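Local atomic coordinates of protein yesU (PDB entry 1OQ1), a protein that is of unknown function but has a galectin-like beta-sandwich fold related to concanavalin-type domains, which is consistent with, but does not prove, carbohydrate binding. Residues A[130-134]-A[145-149]; A[79-83]-A[164-168]; A[169-173]-A[183-187]; A[71-77]-A[118-123]. All coordinates share one frame; numbering follows the deposited sequence.

Contact 1: residues A[130-134]-A[145-149]; sequences FRTCN and AMGAD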
loop_
_atom_site.group_PDB
_atom_site.type_symbol
_atom_site.label_atom_id
_atom_site.label_comp_id
_atom_site.label_asym_id
_atom_site.label_seq_id
_atom_site.Cartn_x
_atom_site.Cartn_y
_atom_site.Cartn_z
ATOM N N PHE A 130 7.483 8.939 -17.137
ATOM C CA PHE A 130 6.254 8.299 -17.598
ATOM C C PHE A 130 5.585 7.830 -16.321
ATOM O O PHE A 130 5.944 6.796 -15.757
ATOM C CB PHE A 130 6.575 7.116 -18.505
ATOM C CG PHE A 130 5.394 6.628 -19.291
ATOM C CD1 PHE A 130 4.839 7.419 -20.291
ATOM C CD2 PHE A 130 4.830 5.386 -19.029
ATOM C CE1 PHE A 130 3.741 6.979 -21.016
ATOM C CE2 PHE A 130 3.724 4.938 -19.758
ATOM C CZ PHE A 130 3.183 5.733 -20.747
ATOM N N ARG A 131 4.601 8.599 -15.878
ATOM C CA ARG A 131 3.948 8.337 -14.609
ATOM C C ARG A 131 2.818 7.342 -14.574
ATOM O O ARG A 131 1.743 7.562 -15.126
ATOM C CB ARG A 131 3.536 9.677 -14.022
ATOM C CG ARG A 131 4.759 10.572 -13.953
ATOM C CD ARG A 131 4.438 11.986 -13.637
ATOM N NE ARG A 131 5.628 12.827 -13.744
ATOM C CZ ARG A 131 5.638 14.111 -13.419
ATOM N NH1 ARG A 131 4.528 14.671 -12.968
ATOM N NH2 ARG A 131 6.738 14.838 -13.563
ATOM N N THR A 132 3.091 6.240 -13.886
ATOM C CA THR A 132 2.143 5.148 -13.755
ATOM C C THR A 132 2.092 4.605 -12.331
ATOM O O THR A 132 2.910 4.961 -11.477
ATOM C CB THR A 132 2.547 3.980 -14.671
ATOM O OG1 THR A 132 3.776 3.410 -14.200
ATOM C CG2 THR A 132 2.757 4.470 -16.094
ATOM N N CYS A 133 1.097 3.755 -12.094
ATOM C CA CYS A 133 0.921 3.060 -10.826
ATOM C C CYS A 133 1.077 1.609 -11.255
ATOM O O CYS A 133 0.520 1.210 -12.279
ATOM C CB CYS A 133 -0.481 3.275 -10.259
ATOM S SG CYS A 133 -0.845 4.969 -9.761
ATOM N N ASN A 134 1.825 0.822 -10.489
ATOM C CA ASN A 134 2.064 -0.580 -10.843
ATOM C C ASN A 134 1.608 -1.554 -9.759
ATOM O O ASN A 134 1.797 -1.296 -8.575
ATOM C CB ASN A 134 3.564 -0.807 -11.091
ATOM C CG ASN A 134 4.125 0.064 -12.208
ATOM O OD1 ASN A 134 3.416 0.876 -12.807
ATOM N ND2 ASN A 134 5.411 -0.104 -12.491
ATOM N N ALA A 145 -0.339 -5.666 -13.307
ATOM C CA ALA A 145 -1.090 -4.651 -14.031
ATOM C C ALA A 145 -0.479 -3.280 -13.813
ATOM O O ALA A 145 0.385 -3.102 -12.957
ATOM C CB ALA A 145 -2.549 -4.648 -13.558
HETATM N N MSE A 146 -0.920 -2.312 -14.607
HETATM C CA MSE A 146 -0.435 -0.952 -14.453
HETATM C C MSE A 146 -1.394 0.012 -15.132
HETATM O O MSE A 146 -2.224 -0.388 -15.960
HETATM C CB MSE A 146 0.997 -0.784 -14.994
HETATM C CG MSE A 146 1.176 -0.806 -16.501
HETATM SE SE MSE A 146 2.997 -0.265 -16.982
HETATM C CE MSE A 146 2.641 1.543 -17.532
ATOM N N GLY A 147 -1.314 1.269 -14.724
ATOM C CA GLY A 147 -2.164 2.298 -15.292
ATOM C C GLY A 147 -1.510 3.650 -15.088
ATOM O O GLY A 147 -0.626 3.788 -14.245
ATOM N N ALA A 148 -1.928 4.648 -15.857
ATOM C CA ALA A 148 -1.359 5.984 -15.722
ATOM C C ALA A 148 -1.697 6.557 -14.343
ATOM O O ALA A 148 -2.752 6.258 -13.784
ATOM C CB ALA A 148 -1.900 6.904 -16.825
ATOM N N ASP A 149 -0.801 7.386 -13.808
ATOM C CA ASP A 149 -0.970 8.002 -12.488
ATOM C C ASP A 149 -1.355 9.483 -12.616
ATOM O O ASP A 149 -0.550 10.296 -13.073
ATOM C CB ASP A 149 0.350 7.872 -11.708
ATOM C CG ASP A 149 0.253 8.369 -10.273
ATOM O OD1 ASP A 149 -0.817 8.865 -9.865
ATOM O OD2 ASP A 149 1.269 8.265 -9.551
HETATM O O HOH W 1 3.590 7.721 -10.729
#
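Cys133 and Gly147 form the hydrogen-bonded antiparallel pair of this hairpin: Cys133 N donates to Gly147 O at 2.8 Å, and Gly147 N returns a bond to Cys133 O at 3.1 Å. A third backbone bond, Asp149 N to Arg131 O at 2.9 Å, extends the ladder past the strand ends. Apolar contacts gather on the face that carries Met146, a selenomethionine. A bend at chi3 (-102°) swings its CE towards the partner strand, to 3.3 Å from Thr132 CG2, tighter than usual for two methyls. The same CE lies at the edge of the Phe130 ring, 4.2 Å from CE2. Across the sheet, Cys133 SG rests against the carboxylate of Asp149, 3.6 Å from its CG. That carboxylate is the polar centre: a water lies 2.7 Å from Asp149 OD2 and 2.9 Å from Thr132 O, OD2 also takes a salt bridge from Arg122 and the Phe120 N-H, and OD1 accepts from Leu151 N. Strand 142-148 is an outermost strand of its seven-stranded sheet, while 132-138 pairs on its other side with 112-122; Cys133 turns inward, where its side chain packs on Phe174 and Ile181 of the facing sheet.

Contact 2: residues A[79-83]-A[164-168]; sequences MLFFA and KLIKD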
loop_
_atom_site.group_PDB
_atom_site.type_symbol
_atom_site.label_atom_id
_atom_site.label_comp_id
_atom_site.label_asym_id
_atom_site.label_seq_id
_atom_site.Cartn_x
_atom_site.Cartn_y
_atom_site.Cartn_z
HETATM N N MSE A 79 3.993 3.012 -1.884
HETATM C CA MSE A 79 3.533 1.677 -2.240
HETATM C C MSE A 79 2.712 1.059 -1.114
HETATM O O MSE A 79 3.088 1.137 0.052
HETATM C CB MSE A 79 4.752 0.792 -2.537
HETATM C CG MSE A 79 4.438 -0.623 -2.983
HETATM SE SE MSE A 79 6.038 -1.729 -3.092
HETATM C CE MSE A 79 7.014 -0.731 -4.434
ATOM N N LEU A 80 1.585 0.451 -1.462
ATOM C CA LEU A 80 0.759 -0.192 -0.453
ATOM C C LEU A 80 0.885 -1.702 -0.576
ATOM O O LEU A 80 0.751 -2.249 -1.668
ATOM C CB LEU A 80 -0.717 0.184 -0.622
ATOM C CG LEU A 80 -1.566 -0.268 0.573
ATOM C CD1 LEU A 80 -1.515 0.806 1.647
ATOM C CD2 LEU A 80 -3.000 -0.512 0.154
ATOM N N PHE A 81 1.167 -2.360 0.541
ATOM C CA PHE A 81 1.257 -3.814 0.584
ATOM C C PHE A 81 -0.078 -4.285 1.168
ATOM O O PHE A 81 -0.618 -3.645 2.072
ATOM C CB PHE A 81 2.385 -4.266 1.524
ATOM C CG PHE A 81 3.748 -4.302 0.883
ATOM C CD1 PHE A 81 4.206 -5.461 0.263
ATOM C CD2 PHE A 81 4.572 -3.179 0.901
ATOM C CE1 PHE A 81 5.474 -5.502 -0.330
ATOM C CE2 PHE A 81 5.837 -3.211 0.313
ATOM C CZ PHE A 81 6.287 -4.376 -0.303
ATOM N N PHE A 82 -0.626 -5.374 0.638
ATOM C CA PHE A 82 -1.867 -5.936 1.177
ATOM C C PHE A 82 -1.914 -7.458 0.986
ATOM O O PHE A 82 -1.170 -8.002 0.177
ATOM C CB PHE A 82 -3.113 -5.234 0.588
ATOM C CG PHE A 82 -3.173 -5.196 -0.918
ATOM C CD1 PHE A 82 -4.139 -5.932 -1.602
ATOM C CD2 PHE A 82 -2.333 -4.358 -1.648
ATOM C CE1 PHE A 82 -4.276 -5.830 -2.988
ATOM C CE2 PHE A 82 -2.459 -4.246 -3.039
ATOM C CZ PHE A 82 -3.434 -4.982 -3.708
ATOM N N ALA A 83 -2.771 -8.143 1.742
ATOM C CA ALA A 83 -2.865 -9.607 1.674
ATOM C C ALA A 83 -1.477 -10.201 1.943
ATOM O O ALA A 83 -1.075 -11.197 1.332
ATOM C CB ALA A 83 -3.374 -10.056 0.294
ATOM N N LYS A 164 -8.707 4.427 -3.133
ATOM C CA LYS A 164 -9.614 3.311 -2.858
ATOM C C LYS A 164 -9.145 2.053 -3.571
ATOM O O LYS A 164 -8.918 2.057 -4.779
ATOM C CB LYS A 164 -11.045 3.650 -3.298
ATOM C CG LYS A 164 -12.049 2.534 -2.994
ATOM C CD LYS A 164 -13.482 2.900 -3.379
ATOM C CE LYS A 164 -14.056 3.972 -2.466
ATOM N NZ LYS A 164 -15.485 4.279 -2.792
ATOM N N LEU A 165 -9.010 0.978 -2.805
ATOM C CA LEU A 165 -8.542 -0.300 -3.314
ATOM C C LEU A 165 -9.521 -1.424 -2.994
ATOM O O LEU A 165 -9.948 -1.562 -1.850
ATOM C CB LEU A 165 -7.188 -0.623 -2.674
ATOM C CG LEU A 165 -6.536 -1.952 -3.059
ATOM C CD1 LEU A 165 -5.990 -1.850 -4.473
ATOM C CD2 LEU A 165 -5.413 -2.275 -2.086
ATOM N N ILE A 166 -9.875 -2.222 -3.999
ATOM C CA ILE A 166 -10.772 -3.357 -3.798
ATOM C C ILE A 166 -9.968 -4.648 -3.933
ATOM O O ILE A 166 -9.199 -4.806 -4.879
ATOM C CB ILE A 166 -11.908 -3.409 -4.854
ATOM C CG1 ILE A 166 -12.776 -2.152 -4.760
ATOM C CG2 ILE A 166 -12.771 -4.660 -4.635
ATOM C CD1 ILE A 166 -13.805 -2.059 -5.868
ATOM N N LYS A 167 -10.151 -5.560 -2.979
ATOM C CA LYS A 167 -9.475 -6.859 -2.982
ATOM C C LYS A 167 -10.532 -7.917 -2.686
ATOM O O LYS A 167 -11.079 -7.974 -1.583
ATOM C CB LYS A 167 -8.380 -6.896 -1.911
ATOM C CG LYS A 167 -7.800 -8.284 -1.644
ATOM C CD LYS A 167 -7.065 -8.825 -2.856
ATOM C CE LYS A 167 -6.461 -10.194 -2.567
ATOM N NZ LYS A 167 -7.500 -11.230 -2.312
ATOM N N ASP A 168 -10.817 -8.756 -3.675
ATOM C CA ASP A 168 -11.836 -9.784 -3.518
ATOM C C ASP A 168 -11.384 -11.019 -4.279
ATOM O O ASP A 168 -11.627 -11.154 -5.484
ATOM C CB ASP A 168 -13.170 -9.258 -4.059
ATOM C CG ASP A 168 -14.308 -10.235 -3.860
ATOM O OD1 ASP A 168 -14.148 -11.181 -3.062
ATOM O OD2 ASP A 168 -15.369 -10.046 -4.494
#
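Lys167 NZ is gripped by three acceptors, in a salt bridge to Asp61 and hydrogen bonds to the carbonyls of Leu195 and Lys169, while the aliphatic part of the same side chain meets residues 79-83. The bend at chi2 (65°) brings CD to the edge of the Phe82 ring, 4.1 Å from CE1, with CE 4.2 Å from Ala83 CB; the bend at chi4 turns NZ towards its acceptors. The heart of the contact is a CH-pi interaction: Leu165 CD2 sits almost exactly over the middle of the Phe82 ring, 3.5 Å from its centroid and 5° off the normal. Leucine and phenylalanine reach this position from opposite sheets, Leu165 with CG anti to its backbone N. Its CD2 also touches Leu80 CD2 at 3.7 Å, so one methyl touches both Leu80 and Phe82. The strand axes pass 10.6 Å apart at 25°, the face-to-face packing of two sheets in a beta sandwich. Leu115 and Val172 add to the same buried layer. The joining chemistry is therefore apolar, methyl against ring and methyl against methyl; the lysine ammonium is probably stabilised by its three acceptors, while the methylenes of the same side chain pack against Phe82 and Ala83.

Contact 3: residues A[169-173]-A[183-187]; sequences KGYVH and EWMDD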
loop_
_atom_site.group_PDB
_atom_site.type_symbol
_atom_site.label_atom_id
_atom_site.label_comp_id
_atom_site.label_asym_id
_atom_site.label_seq_id
_atom_site.Cartn_x
_atom_site.Cartn_y
_atom_site.Cartn_z
ATOM N N LYS A 169 -10.717 -11.912 -3.553
ATOM C CA LYS A 169 -10.163 -13.128 -4.126
ATOM C C LYS A 169 -9.219 -12.731 -5.264
ATOM O O LYS A 169 -8.290 -11.957 -5.041
ATOM C CB LYS A 169 -11.285 -14.061 -4.591
ATOM C CG LYS A 169 -12.091 -14.614 -3.411
ATOM C CD LYS A 169 -13.028 -15.737 -3.817
ATOM C CE LYS A 169 -13.760 -16.301 -2.605
ATOM N NZ LYS A 169 -14.614 -15.279 -1.944
ATOM N N GLY A 170 -9.440 -13.226 -6.475
ATOM C CA GLY A 170 -8.533 -12.867 -7.556
ATOM C C GLY A 170 -8.644 -11.443 -8.084
ATOM O O GLY A 170 -7.749 -10.964 -8.789
ATOM N N TYR A 171 -9.721 -10.753 -7.732
ATOM C CA TYR A 171 -9.955 -9.394 -8.228
ATOM C C TYR A 171 -9.343 -8.241 -7.427
ATOM O O TYR A 171 -9.458 -8.191 -6.204
ATOM C CB TYR A 171 -11.465 -9.154 -8.345
ATOM C CG TYR A 171 -11.835 -7.848 -9.011
ATOM C CD1 TYR A 171 -11.546 -7.628 -10.357
ATOM C CD2 TYR A 171 -12.470 -6.831 -8.299
ATOM C CE1 TYR A 171 -11.884 -6.429 -10.981
ATOM C CE2 TYR A 171 -12.811 -5.621 -8.918
ATOM C CZ TYR A 171 -12.514 -5.435 -10.260
ATOM O OH TYR A 171 -12.856 -4.261 -10.893
ATOM N N VAL A 172 -8.701 -7.315 -8.141
ATOM C CA VAL A 172 -8.104 -6.114 -7.550
ATOM C C VAL A 172 -8.480 -4.913 -8.421
ATOM O O VAL A 172 -8.386 -4.978 -9.648
ATOM C CB VAL A 172 -6.559 -6.186 -7.502
ATOM C CG1 VAL A 172 -5.989 -4.877 -6.946
ATOM C CG2 VAL A 172 -6.117 -7.362 -6.633
ATOM N N HIS A 173 -8.914 -3.827 -7.787
ATOM C CA HIS A 173 -9.278 -2.604 -8.504
ATOM C C HIS A 173 -8.761 -1.417 -7.699
ATOM O O HIS A 173 -8.864 -1.402 -6.475
ATOM C CB HIS A 173 -10.797 -2.506 -8.675
ATOM C CG HIS A 173 -11.244 -1.319 -9.473
ATOM N ND1 HIS A 173 -11.307 -0.047 -8.945
ATOM C CD2 HIS A 173 -11.681 -1.216 -10.751
ATOM C CE1 HIS A 173 -11.770 0.786 -9.859
ATOM N NE2 HIS A 173 -12.004 0.103 -10.964
ATOM N N GLU A 183 -7.002 -2.414 -12.906
ATOM C CA GLU A 183 -7.776 -3.516 -12.355
ATOM C C GLU A 183 -7.133 -4.820 -12.812
ATOM O O GLU A 183 -6.458 -4.857 -13.841
ATOM C CB GLU A 183 -9.249 -3.431 -12.778
ATOM C CG GLU A 183 -9.591 -3.930 -14.161
ATOM C CD GLU A 183 -11.095 -3.925 -14.401
ATOM O OE1 GLU A 183 -11.550 -4.514 -15.403
ATOM O OE2 GLU A 183 -11.825 -3.324 -13.587
ATOM N N TRP A 184 -7.334 -5.887 -12.048
ATOM C CA TRP A 184 -6.706 -7.157 -12.374
ATOM C C TRP A 184 -7.491 -8.340 -11.842
ATOM O O TRP A 184 -8.134 -8.250 -10.798
ATOM C CB TRP A 184 -5.298 -7.171 -11.774
ATOM C CG TRP A 184 -4.518 -8.428 -11.986
ATOM C CD1 TRP A 184 -4.153 -8.977 -13.182
ATOM C CD2 TRP A 184 -3.924 -9.246 -10.971
ATOM N NE1 TRP A 184 -3.365 -10.081 -12.976
ATOM C CE2 TRP A 184 -3.207 -10.269 -11.628
ATOM C CE3 TRP A 184 -3.927 -9.212 -9.569
ATOM C CZ2 TRP A 184 -2.491 -11.249 -10.932
ATOM C CZ3 TRP A 184 -3.213 -10.190 -8.877
ATOM C CH2 TRP A 184 -2.506 -11.192 -9.561
HETATM N N MSE A 185 -7.450 -9.447 -12.574
HETATM C CA MSE A 185 -8.127 -10.664 -12.135
HETATM C C MSE A 185 -7.112 -11.794 -12.180
HETATM O O MSE A 185 -6.756 -12.280 -13.256
HETATM C CB MSE A 185 -9.317 -11.004 -13.040
HETATM C CG MSE A 185 -10.052 -12.290 -12.648
HETATM SE SE MSE A 185 -10.875 -12.241 -10.879
HETATM C CE MSE A 185 -12.497 -11.296 -11.333
ATOM N N ASP A 186 -6.638 -12.187 -11.002
ATOM C CA ASP A 186 -5.666 -13.264 -10.854
ATOM C C ASP A 186 -6.396 -14.571 -11.147
ATOM O O ASP A 186 -7.408 -14.857 -10.510
ATOM C CB ASP A 186 -5.142 -13.281 -9.413
ATOM C CG ASP A 186 -3.974 -14.234 -9.217
ATOM O OD1 ASP A 186 -3.664 -15.011 -10.142
ATOM O OD2 ASP A 186 -3.367 -14.202 -8.128
ATOM N N ASP A 187 -5.897 -15.358 -12.099
ATOM C CA ASP A 187 -6.548 -16.626 -12.431
ATOM C C ASP A 187 -6.114 -17.743 -11.489
ATOM O O ASP A 187 -6.686 -18.831 -11.507
ATOM C CB ASP A 187 -6.269 -17.039 -13.884
ATOM C CG ASP A 187 -4.792 -17.211 -14.180
ATOM O OD1 ASP A 187 -4.013 -17.489 -13.247
ATOM O OD2 ASP A 187 -4.410 -17.083 -15.362
#
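Gly170, Glu183 and Tyr171 bury the most surface where strands 171-176 and 179-185 meet as an antiparallel hairpin. Gly170 comes just before the strand, its backbone close against the partner chain: its O accepts from Asp186 N at 2.8 Å. The selenium of Met185 lies 3.7 Å from Tyr171 N, packed over the Gly170-Tyr171 peptide. From there the chain of Met185, folded at chi2 and chi3, carries CE to 3.8 Å from Tyr171 CB. Tyr171 runs along the same face towards Glu183, and its OH lies 3.0 Å from Glu183 OE2, a possible hydrogen bond that is not settled, since the hydroxyl could turn to a second acceptor. The carboxylate oxygen is close to the plane of the phenol ring, yet the two flat groups are turned 75° apart. Glu183 is directed there by a chi1 of 80°, which sets CG between the backbone N and the carbonyl carbon, with the rest of the chain extended. OE2 also sits at the edge of the His173 ring, 3.5 Å from CD2. On the other face, Val172 CG2 touches the edge of the Trp184 indole at CE3 (4.1 Å), and reciprocal bonds between Val172 and Trp184 backbones hold the register. The two faces differ in chemistry: on that of Tyr171, His173, Glu183 and Met185, Glu183 OE2 accepts from Asn2 N and His173 NE2 bonds to Asn2 OD1, whereas Val172 and Trp184 turn into the sandwich against Leu115 and Leu135.

Contact 4: residues A[71-77]-A[118-123]; sequences PIEQPGL and SYFRRK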
loop_
_atom_site.group_PDB
_atom_site.type_symbol
_atom_site.label_atom_id
_atom_site.label_comp_id
_atom_site.label_asym_id
_atom_site.label_seq_id
_atom_site.Cartn_x
_atom_site.Cartn_y
_atom_site.Cartn_z
ATOM N N PRO A 71 0.945 14.077 -1.257
ATOM C CA PRO A 71 2.375 14.042 -1.581
ATOM C C PRO A 71 2.932 15.421 -1.227
ATOM O O PRO A 71 2.501 16.427 -1.785
ATOM C CB PRO A 71 2.379 13.765 -3.079
ATOM C CG PRO A 71 1.157 14.498 -3.544
ATOM C CD PRO A 71 0.127 14.165 -2.481
ATOM N N ILE A 72 3.888 15.461 -0.303
ATOM C CA ILE A 72 4.449 16.728 0.154
ATOM C C ILE A 72 5.790 17.103 -0.460
ATOM O O ILE A 72 6.016 18.270 -0.786
ATOM C CB ILE A 72 4.605 16.720 1.692
ATOM C CG1 ILE A 72 3.254 16.409 2.343
ATOM C CG2 ILE A 72 5.138 18.070 2.181
ATOM C CD1 ILE A 72 2.139 17.366 1.945
ATOM N N GLU A 73 6.671 16.122 -0.623
ATOM C CA GLU A 73 7.994 16.385 -1.178
ATOM C C GLU A 73 8.563 15.183 -1.928
ATOM O O GLU A 73 8.457 14.046 -1.468
ATOM C CB GLU A 73 8.932 16.776 -0.032
ATOM C CG GLU A 73 10.148 17.584 -0.425
ATOM C CD GLU A 73 10.931 18.053 0.792
ATOM O OE1 GLU A 73 11.528 17.203 1.486
ATOM O OE2 GLU A 73 10.940 19.271 1.063
ATOM N N GLN A 74 9.159 15.440 -3.091
ATOM C CA GLN A 74 9.777 14.389 -3.903
ATOM C C GLN A 74 11.245 14.799 -4.058
ATOM O O GLN A 74 11.622 15.892 -3.635
ATOM C CB GLN A 74 9.097 14.308 -5.277
ATOM C CG GLN A 74 9.354 15.511 -6.173
ATOM C CD GLN A 74 8.640 15.426 -7.513
ATOM O OE1 GLN A 74 9.069 16.035 -8.493
ATOM N NE2 GLN A 74 7.540 14.682 -7.560
ATOM N N PRO A 75 12.099 13.931 -4.631
ATOM C CA PRO A 75 11.873 12.584 -5.166
ATOM C C PRO A 75 11.398 11.601 -4.105
ATOM O O PRO A 75 11.608 11.806 -2.906
ATOM C CB PRO A 75 13.247 12.187 -5.709
ATOM C CG PRO A 75 13.871 13.491 -6.062
ATOM C CD PRO A 75 13.487 14.356 -4.890
ATOM N N GLY A 76 10.773 10.523 -4.562
ATOM C CA GLY A 76 10.279 9.507 -3.654
ATOM C C GLY A 76 9.262 8.620 -4.347
ATOM O O GLY A 76 8.882 8.873 -5.490
ATOM N N LEU A 77 8.823 7.579 -3.654
ATOM C CA LEU A 77 7.842 6.653 -4.204
ATOM C C LEU A 77 7.018 6.067 -3.066
ATOM O O LEU A 77 7.524 5.873 -1.958
ATOM C CB LEU A 77 8.556 5.538 -4.985
ATOM C CG LEU A 77 7.751 4.362 -5.557
ATOM C CD1 LEU A 77 8.439 3.833 -6.813
ATOM C CD2 LEU A 77 7.617 3.260 -4.515
ATOM N N SER A 118 2.278 0.235 -6.270
ATOM C CA SER A 118 3.043 1.467 -6.165
ATOM C C SER A 118 2.327 2.610 -6.865
ATOM O O SER A 118 1.713 2.429 -7.920
ATOM C CB SER A 118 4.432 1.274 -6.775
ATOM O OG SER A 118 4.326 0.755 -8.089
ATOM N N TYR A 119 2.395 3.785 -6.252
ATOM C CA TYR A 119 1.779 4.985 -6.802
ATOM C C TYR A 119 2.694 6.161 -6.469
ATOM O O TYR A 119 3.521 6.074 -5.565
ATOM C CB TYR A 119 0.366 5.171 -6.237
ATOM C CG TYR A 119 0.282 5.284 -4.734
ATOM C CD1 TYR A 119 0.257 6.532 -4.112
ATOM C CD2 TYR A 119 0.177 4.144 -3.936
ATOM C CE1 TYR A 119 0.120 6.648 -2.736
ATOM C CE2 TYR A 119 0.038 4.247 -2.555
ATOM C CZ TYR A 119 0.008 5.500 -1.961
ATOM O OH TYR A 119 -0.160 5.601 -0.601
ATOM N N PHE A 120 2.540 7.261 -7.194
ATOM C CA PHE A 120 3.438 8.403 -7.033
ATOM C C PHE A 120 4.858 7.841 -7.153
ATOM O O PHE A 120 5.693 7.999 -6.258
ATOM C CB PHE A 120 3.280 9.097 -5.679
ATOM C CG PHE A 120 3.923 10.465 -5.633
ATOM C CD1 PHE A 120 3.288 11.565 -6.206
ATOM C CD2 PHE A 120 5.188 10.638 -5.083
ATOM C CE1 PHE A 120 3.904 12.820 -6.235
ATOM C CE2 PHE A 120 5.818 11.891 -5.107
ATOM C CZ PHE A 120 5.173 12.983 -5.686
ATOM N N ARG A 121 5.114 7.154 -8.262
ATOM C CA ARG A 121 6.425 6.565 -8.507
ATOM C C ARG A 121 7.281 7.673 -9.101
ATOM O O ARG A 121 7.309 7.853 -10.319
ATOM C CB ARG A 121 6.296 5.404 -9.493
ATOM C CG ARG A 121 5.244 4.384 -9.090
ATOM C CD ARG A 121 5.100 3.281 -10.129
ATOM N NE ARG A 121 6.311 2.472 -10.245
ATOM C CZ ARG A 121 7.135 2.483 -11.289
ATOM N NH1 ARG A 121 6.896 3.266 -12.336
ATOM N NH2 ARG A 121 8.202 1.697 -11.285
ATOM N N ARG A 122 7.965 8.418 -8.236
ATOM C CA ARG A 122 8.778 9.544 -8.680
ATOM C C ARG A 122 10.185 9.556 -8.071
ATOM O O ARG A 122 10.762 10.621 -7.867
ATOM C CB ARG A 122 8.068 10.858 -8.317
ATOM C CG ARG A 122 6.554 10.861 -8.552
ATOM C CD ARG A 122 6.184 10.783 -10.034
ATOM N NE ARG A 122 4.765 10.463 -10.197
ATOM C CZ ARG A 122 3.774 11.343 -10.097
ATOM N NH1 ARG A 122 4.030 12.621 -9.844
ATOM N NH2 ARG A 122 2.516 10.934 -10.219
ATOM N N LYS A 123 10.733 8.381 -7.786
ATOM C CA LYS A 123 12.064 8.283 -7.195
ATOM C C LYS A 123 13.177 8.469 -8.227
ATOM O O LYS A 123 14.150 9.180 -7.972
ATOM C CB LYS A 123 12.226 6.924 -6.498
ATOM C CG LYS A 123 13.650 6.575 -6.061
ATOM C CD LYS A 123 14.185 7.526 -4.993
ATOM C CE LYS A 123 15.598 7.124 -4.584
ATOM N NZ LYS A 123 16.145 7.978 -3.492
HETATM O O HOH W 2 6.451 14.166 -9.942
#
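Arg122 meets Gln74 and Gly76 at a rim of the galectin-like beta sandwich, where the chain passes from strand 63-73 of one sheet to strand 76-86 of the other through a cis peptide before Pro75. A classic bulge, Ile72 and Glu73 facing Lys209, comes just ahead. The backbone pairing of Gly76 with Arg122 is loose: Arg122 N donates to Gly76 O at 2.9 Å in a bent bond (136° at the hydrogen), and the return bond, Gly76 N to Arg122 O, is weak. The side chain of Arg122 can be followed outward. CB lies 3.5 Å from Gly76 O and close to Gln74 NE2. CG, placed anti to the carbonyl carbon by a chi1 of -41°, stands 3.6 Å above the centre of the Phe120 ring. The bend at chi2 (-67°) then turns the chain back, so that the guanidinium also has Phe120 CD1 over one face. At the tip, NH2 donates to Leu151 O, and NH1 gives a proton to a water lying in the guanidinium plane. The opposite face of the Phe120 ring is closed by Pro71, whose CB approaches CE1 to 3.6 Å in a CH-pi contact offset towards the rim; the ring is thus held between arginine methylene and proline. The Leu77 and Arg121 side chains lie side by side, Leu77 CD1 3.8 Å from Arg121 CB, and Arg121 centres an inverse gamma turn. The bridging water accepts from both side chains, 2.9 Å from Arg122 NH1 and 2.7 Å from Gln74 NE2.

From the N terminus, contact 4 opens first at 71-77, on the passage between the two sheets, and contact 2 opens directly after it at 79-83. Contact 4 closes at 118-123, before contact 2 does, so these two cross. Contact 1, the 132-138/142-148 hairpin, opens and closes wholly within the long span that contact 2 completes at 164-168. Contact 3 follows in series as the next hairpin. Contact 2 ties the sheets face to face; contact 1 edges one sheet, contact 3 the other, and they touch where Ala145 packs on Trp184. Contact 4 joins contact 1 through Asn134 O with Ser118 N, and contact 3 joins contact 2 through Ile166 N with His173 O.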